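Local coordinates for protein pngf-ii (Elizabethkingia meningoseptica, PDB 4R4X) that acts as a peptide:N-glycosidase of the PNGase F family, removing N-linked glycans from glycoproteins, at residues A[4-9]-A[132-137]; A[236-241]-A[306-311]. All blocks are in the same frame, centred on the assembly; numbering follows the deposited sequence.

Interaction 1: residues A[4-9]-A[132-137]; sequences YEITYQ and LGLVLK
Y8 and I6 of strand 3-12 meet L134, V135 and L136 of strand 134-140 in the beta-rich N-terminal domain, whose family belongs to the LolA/LolB clan. The two strands are not direct neighbours: strand 144-154 lies between them and pairs with both. Their axes here run in roughly the same direction, 30° apart and 8.6 Å from each other at closest. The strands do not pair with each other; side chains, and on the second strand also backbone carbonyls, bridge the gap.

The polar part is a single bond across the contact, from the hydroxyl OH of Y8 to the backbone oxygen O of V135, 2.7 Å long. Y8 takes the rotamer with CG anti to its carbonyl carbon (chi1 -64°), which carries the ring across to the second strand. The ring arrives edge-on, with V135 O lying in its plane. L136 O also sits near the ring edge, 4.1 Å from CE2 of Y8. P125 touches both Y8 and V135, while I23 and S25 pack against the tyrosine from strand 23-27.

The apolar part is carried by I6 and the two leucines. I6 and L134 reach for one another tip to tip, CD1 to CD1 at 3.9 Å. L136 behaves differently: its CB starts off away from strand 3-12, yet the extended side chain brings CD2 to 4.3 Å from CG2 of I6. L136 and K137 both face W114 of strand 109-116, a classic beta bulge. A148 of the middle strand also touches I6. All five residues in contact are buried, so the phenol would be costly to leave without a partner; V135 O takes it almost end-on, with a C=O...OH angle of 173°.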
loop_
_atom_site.group_PDB
_atom_site.type_symbol
_atom_site.label_atom_id
_atom_site.label_comp_id
_atom_site.label_asym_id
_atom_site.label_seq_id
_atom_site.Cartn_x
_atom_site.Cartn_y
_atom_site.Cartn_z
ATOM N N TYR A 4 -21.677 -2.411 -40.364
ATOM C CA TYR A 4 -21.085 -3.748 -40.401
ATOM C C TYR A 4 -20.510 -4.142 -39.054
ATOM O O TYR A 4 -20.026 -3.310 -38.314
ATOM C CB TYR A 4 -19.954 -3.826 -41.426
ATOM C CG TYR A 4 -20.382 -3.513 -42.827
ATOM C CD1 TYR A 4 -20.369 -2.213 -43.280
ATOM C CD2 TYR A 4 -20.795 -4.519 -43.697
ATOM C CE1 TYR A 4 -20.765 -1.901 -44.565
ATOM C CE2 TYR A 4 -21.196 -4.218 -44.995
ATOM C CZ TYR A 4 -21.176 -2.907 -45.415
ATOM O OH TYR A 4 -21.569 -2.549 -46.682
ATOM N N GLU A 5 -20.527 -5.434 -38.778
ATOM C CA GLU A 5 -19.943 -5.994 -37.578
ATOM C C GLU A 5 -18.835 -6.926 -37.992
ATOM O O GLU A 5 -19.084 -7.875 -38.733
ATOM C CB GLU A 5 -21.009 -6.769 -36.819
ATOM C CG GLU A 5 -20.507 -7.555 -35.628
ATOM C CD GLU A 5 -21.607 -7.754 -34.586
ATOM O OE1 GLU A 5 -22.735 -7.234 -34.799
ATOM O OE2 GLU A 5 -21.351 -8.419 -33.567
ATOM N N ILE A 6 -17.617 -6.647 -37.545
ATOM C CA ILE A 6 -16.468 -7.479 -37.855
ATOM C C ILE A 6 -15.945 -8.156 -36.608
ATOM O O ILE A 6 -15.712 -7.498 -35.578
ATOM C CB ILE A 6 -15.325 -6.652 -38.483
ATOM C CG1 ILE A 6 -15.841 -5.865 -39.704
ATOM C CG2 ILE A 6 -14.171 -7.582 -38.865
ATOM C CD1 ILE A 6 -16.382 -4.487 -39.383
ATOM N N THR A 7 -15.774 -9.469 -36.693
ATOM C CA THR A 7 -15.356 -10.277 -35.589
ATOM C C THR A 7 -13.983 -10.823 -35.862
ATOM O O THR A 7 -13.715 -11.279 -36.962
ATOM C CB THR A 7 -16.322 -11.459 -35.385
ATOM O OG1 THR A 7 -17.651 -10.936 -35.251
ATOM C CG2 THR A 7 -15.917 -12.268 -34.147
ATOM N N TYR A 8 -13.115 -10.755 -34.863
ATOM C CA TYR A 8 -11.699 -11.064 -35.053
ATOM C C TYR A 8 -11.245 -12.244 -34.222
ATOM O O TYR A 8 -11.858 -12.589 -33.204
ATOM C CB TYR A 8 -10.825 -9.864 -34.672
ATOM C CG TYR A 8 -11.019 -8.643 -35.540
ATOM C CD1 TYR A 8 -11.959 -7.687 -35.213
ATOM C CD2 TYR A 8 -10.248 -8.439 -36.678
ATOM C CE1 TYR A 8 -12.143 -6.553 -35.996
ATOM C CE2 TYR A 8 -10.428 -7.315 -37.478
ATOM C CZ TYR A 8 -11.365 -6.371 -37.135
ATOM O OH TYR A 8 -11.557 -5.243 -37.912
ATOM N N GLN A 9 -10.129 -12.815 -34.647
ATOM C CA GLN A 9 -9.527 -13.980 -34.000
ATOM C C GLN A 9 -8.025 -13.785 -33.804
ATOM O O GLN A 9 -7.311 -13.464 -34.764
ATOM C CB GLN A 9 -9.780 -15.219 -34.860
ATOM C CG GLN A 9 -9.246 -16.510 -34.275
ATOM C CD GLN A 9 -9.539 -17.703 -35.169
ATOM O OE1 GLN A 9 -10.406 -18.518 -34.857
ATOM N NE2 GLN A 9 -8.843 -17.794 -36.286
ATOM N N LEU A 132 -6.898 4.418 -42.155
ATOM C CA LEU A 132 -6.486 3.908 -43.489
ATOM C C LEU A 132 -7.621 3.260 -44.266
ATOM O O LEU A 132 -7.643 3.282 -45.501
ATOM C CB LEU A 132 -5.371 2.876 -43.373
ATOM C CG LEU A 132 -4.029 3.335 -42.783
ATOM C CD1 LEU A 132 -3.109 2.132 -42.628
ATOM C CD2 LEU A 132 -3.382 4.412 -43.638
ATOM N N GLY A 133 -8.542 2.644 -43.531
ATOM C CA GLY A 133 -9.594 1.842 -44.105
ATOM C C GLY A 133 -10.139 0.942 -43.017
ATOM O O GLY A 133 -10.048 1.271 -41.830
ATOM N N LEU A 134 -10.740 -0.169 -43.425
ATOM C CA LEU A 134 -11.183 -1.213 -42.505
ATOM C C LEU A 134 -10.075 -2.249 -42.372
ATOM O O LEU A 134 -9.793 -2.998 -43.314
ATOM C CB LEU A 134 -12.485 -1.849 -42.999
ATOM C CG LEU A 134 -12.929 -3.095 -42.235
ATOM C CD1 LEU A 134 -13.167 -2.806 -40.747
ATOM C CD2 LEU A 134 -14.175 -3.637 -42.901
ATOM N N VAL A 135 -9.452 -2.283 -41.200
ATOM C CA VAL A 135 -8.338 -3.176 -40.935
ATOM C C VAL A 135 -8.871 -4.573 -40.695
ATOM O O VAL A 135 -9.635 -4.790 -39.757
ATOM C CB VAL A 135 -7.509 -2.700 -39.724
ATOM C CG1 VAL A 135 -6.416 -3.696 -39.380
ATOM C CG2 VAL A 135 -6.901 -1.328 -40.002
ATOM N N LEU A 136 -8.457 -5.521 -41.522
ATOM C CA LEU A 136 -8.913 -6.908 -41.398
ATOM C C LEU A 136 -7.878 -7.869 -40.821
ATOM O O LEU A 136 -8.215 -9.003 -40.485
ATOM C CB LEU A 136 -9.423 -7.419 -42.749
ATOM C CG LEU A 136 -10.641 -6.678 -43.292
ATOM C CD1 LEU A 136 -10.991 -7.292 -44.643
ATOM C CD2 LEU A 136 -11.821 -6.756 -42.318
ATOM N N LYS A 137 -6.637 -7.426 -40.694
ATOM C CA LYS A 137 -5.588 -8.228 -40.106
ATOM C C LYS A 137 -4.448 -7.331 -39.614
ATOM O O LYS A 137 -4.027 -6.404 -40.326
ATOM C CB LYS A 137 -5.032 -9.197 -41.144
ATOM C CG LYS A 137 -3.900 -10.085 -40.651
ATOM C CD LYS A 137 -3.615 -11.154 -41.702
ATOM C CE LYS A 137 -2.279 -11.824 -41.470
ATOM N NZ LYS A 137 -2.000 -12.773 -42.597
#

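Interaction 2: residues A[236-241]-A[306-311]; sequences LKQKSN and FGIGHF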
loop_
_atom_site.group_PDB
_atom_site.type_symbol
_atom_site.label_atom_id
_atom_site.label_comp_id
_atom_site.label_asym_id
_atom_site.label_seq_id
_atom_site.Cartn_x
_atom_site.Cartn_y
_atom_site.Cartn_z
ATOM N N LEU A 236 1.797 5.982 4.427
ATOM C CA LEU A 236 1.874 7.260 5.106
ATOM C C LEU A 236 2.809 8.175 4.327
ATOM O O LEU A 236 3.858 7.720 3.817
ATOM C CB LEU A 236 2.401 7.062 6.535
ATOM C CG LEU A 236 2.454 8.371 7.352
ATOM C CD1 LEU A 236 1.920 8.196 8.756
ATOM C CD2 LEU A 236 3.846 8.940 7.384
ATOM N N LYS A 237 2.433 9.448 4.230
ATOM C CA LYS A 237 3.289 10.470 3.630
ATOM C C LYS A 237 3.498 11.534 4.690
ATOM O O LYS A 237 2.583 11.857 5.425
ATOM C CB LYS A 237 2.635 11.097 2.390
ATOM C CG LYS A 237 2.172 10.155 1.304
ATOM C CD LYS A 237 3.300 9.360 0.661
ATOM C CE LYS A 237 2.757 8.454 -0.452
ATOM N NZ LYS A 237 2.207 9.254 -1.589
ATOM N N GLN A 238 4.706 12.054 4.809
ATOM C CA GLN A 238 5.056 12.948 5.920
ATOM C C GLN A 238 5.944 14.087 5.443
ATOM O O GLN A 238 6.725 13.913 4.529
ATOM C CB GLN A 238 5.792 12.152 7.008
ATOM C CG GLN A 238 6.408 12.946 8.149
ATOM C CD GLN A 238 7.809 13.474 7.870
ATOM O OE1 GLN A 238 8.552 12.926 7.062
ATOM N NE2 GLN A 238 8.184 14.530 8.560
ATOM N N LYS A 239 5.815 15.246 6.086
ATOM C CA LYS A 239 6.807 16.305 6.025
ATOM C C LYS A 239 6.807 17.104 7.310
ATOM O O LYS A 239 5.859 17.030 8.098
ATOM C CB LYS A 239 6.543 17.239 4.848
ATOM C CG LYS A 239 5.374 18.187 5.050
ATOM C CD LYS A 239 5.155 18.986 3.772
ATOM C CE LYS A 239 3.852 19.758 3.787
ATOM N NZ LYS A 239 4.025 21.104 4.392
ATOM N N SER A 240 7.879 17.862 7.510
ATOM C CA SER A 240 7.981 18.798 8.617
ATOM C C SER A 240 7.222 20.077 8.305
ATOM O O SER A 240 7.297 20.582 7.187
ATOM C CB SER A 240 9.442 19.169 8.927
ATOM O OG SER A 240 9.523 20.207 9.905
ATOM N N ASN A 241 6.503 20.574 9.313
ATOM C CA ASN A 241 5.923 21.914 9.333
ATOM C C ASN A 241 6.627 22.804 10.345
ATOM O O ASN A 241 6.018 23.740 10.885
ATOM C CB ASN A 241 4.430 21.858 9.719
ATOM C CG ASN A 241 3.527 21.473 8.567
ATOM O OD1 ASN A 241 3.960 21.200 7.448
ATOM N ND2 ASN A 241 2.246 21.455 8.842
ATOM N N PHE A 306 15.211 14.440 9.303
ATOM C CA PHE A 306 15.439 15.748 9.894
ATOM C C PHE A 306 14.881 16.873 9.010
ATOM O O PHE A 306 15.492 17.235 8.008
ATOM C CB PHE A 306 16.921 15.977 10.056
ATOM C CG PHE A 306 17.588 15.151 11.123
ATOM C CD1 PHE A 306 17.712 15.634 12.423
ATOM C CD2 PHE A 306 18.192 13.950 10.808
ATOM C CE1 PHE A 306 18.410 14.913 13.385
ATOM C CE2 PHE A 306 18.859 13.217 11.766
ATOM C CZ PHE A 306 18.971 13.695 13.055
ATOM N N GLY A 307 13.705 17.369 9.356
ATOM C CA GLY A 307 13.160 18.637 8.838
ATOM C C GLY A 307 12.766 18.742 7.382
ATOM O O GLY A 307 12.828 19.841 6.768
ATOM N N ILE A 308 12.325 17.634 6.814
ATOM C CA ILE A 308 12.019 17.608 5.387
ATOM C C ILE A 308 10.867 18.537 4.984
ATOM O O ILE A 308 9.833 18.627 5.654
ATOM C CB ILE A 308 11.739 16.186 4.884
ATOM C CG1 ILE A 308 11.867 16.137 3.356
ATOM C CG2 ILE A 308 10.349 15.710 5.326
ATOM C CD1 ILE A 308 11.836 14.739 2.804
ATOM N N GLY A 309 11.085 19.237 3.885
ATOM C CA GLY A 309 10.114 20.166 3.364
ATOM C C GLY A 309 10.354 21.523 3.962
ATOM O O GLY A 309 10.850 22.417 3.277
ATOM N N HIS A 310 10.067 21.654 5.252
ATOM C CA HIS A 310 10.167 22.949 5.933
ATOM C C HIS A 310 11.546 23.592 5.835
ATOM O O HIS A 310 11.667 24.794 5.576
ATOM C CB HIS A 310 9.773 22.832 7.391
ATOM C CG HIS A 310 9.675 24.152 8.092
ATOM N ND1 HIS A 310 8.547 24.945 8.035
ATOM C CD2 HIS A 310 10.570 24.820 8.857
ATOM C CE1 HIS A 310 8.754 26.049 8.734
ATOM N NE2 HIS A 310 9.968 25.987 9.255
ATOM N N PHE A 311 12.585 22.799 6.045
ATOM C CA PHE A 311 13.924 23.323 6.018
ATOM C C PHE A 311 14.636 23.290 4.648
ATOM O O PHE A 311 15.791 23.669 4.578
ATOM C CB PHE A 311 14.758 22.573 7.068
ATOM C CG PHE A 311 14.357 22.893 8.476
ATOM C CD1 PHE A 311 13.307 22.244 9.080
ATOM C CD2 PHE A 311 15.025 23.881 9.193
ATOM C CE1 PHE A 311 12.920 22.564 10.379
ATOM C CE2 PHE A 311 14.653 24.211 10.492
ATOM C CZ PHE A 311 13.594 23.541 11.090
HETATM O O HOH W 1 10.924 15.592 8.863
#
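S240, at the end of strand 231-240, fits against the loop residues G307, I308 and H310, and this is where the packing is close. Its backbone N donates to the O of I308 over 2.8 Å, a bent bond (149° at the hydrogen) lying in the carbonyl plane. I308 O is also 3.3 Å from CB of S240, so the serine rests on the loop backbone as well as bonding to it. OG of S240 is anti to the backbone N (chi1 173°) and is gripped by G242 N and D243 O just beyond the strand; CB of H310 packs 3.6 Å from that OG.

I308 fills the inner side of the contact. CG2 of I308 presses on CA of K239 at 3.7 Å and also meets the amide of Q238, whose chain bends at chi2 and passes obliquely over it. Q238 is firmly fixed: OE1 is bonded to T326 OG1 and NE2 to H358 ND1. NE2 of Q238 also donates to a water 3.0 Å away, and the backbone N of I308 donates to that water too, which joins strand and loop a second time.

The outer side is looser and partly exposed. Here the H310 ring merely slants past the backbone of N241, with ND1 3.7 Å from its carbonyl carbon C, while CD2 of H310 lies over one face of the F311 ring, offset toward its rim. K239 turns its end away from the loop and bonds through NZ to OD1 of N241. The loop itself curls tightly, with F311 N bonded to G307 O at 3.1 Å and glycines at two positive-phi positions. It leaves strand 297-303 of one sheet and leads to strand 326-331 of the other, a connection between the two layers of the jelly-roll beta sandwich of the PNGase F N-terminal domain.

Overall arrangement
Interaction 1 and interaction 2 belong to separate parts of the molecule and follow one another along the chain. Their centres are 55 Å apart and their nearest atoms about 40 Å, so neither can touch the other. Interaction 1 is the more peripheral, about 42 Å from the centre of the chain against about 20 Å for interaction 2. One zinc ion, bound by E52 and D159, belongs to the N-terminal domain that holds interaction 1; the other is held by H542 and H545 of the C-terminal polyhistidine run, evidently a purification tag, and so is probably not a natural site. Residues 236-241 and 306-311 instead lie in the PNGase F-like part, which probably carries the glycosidase activity.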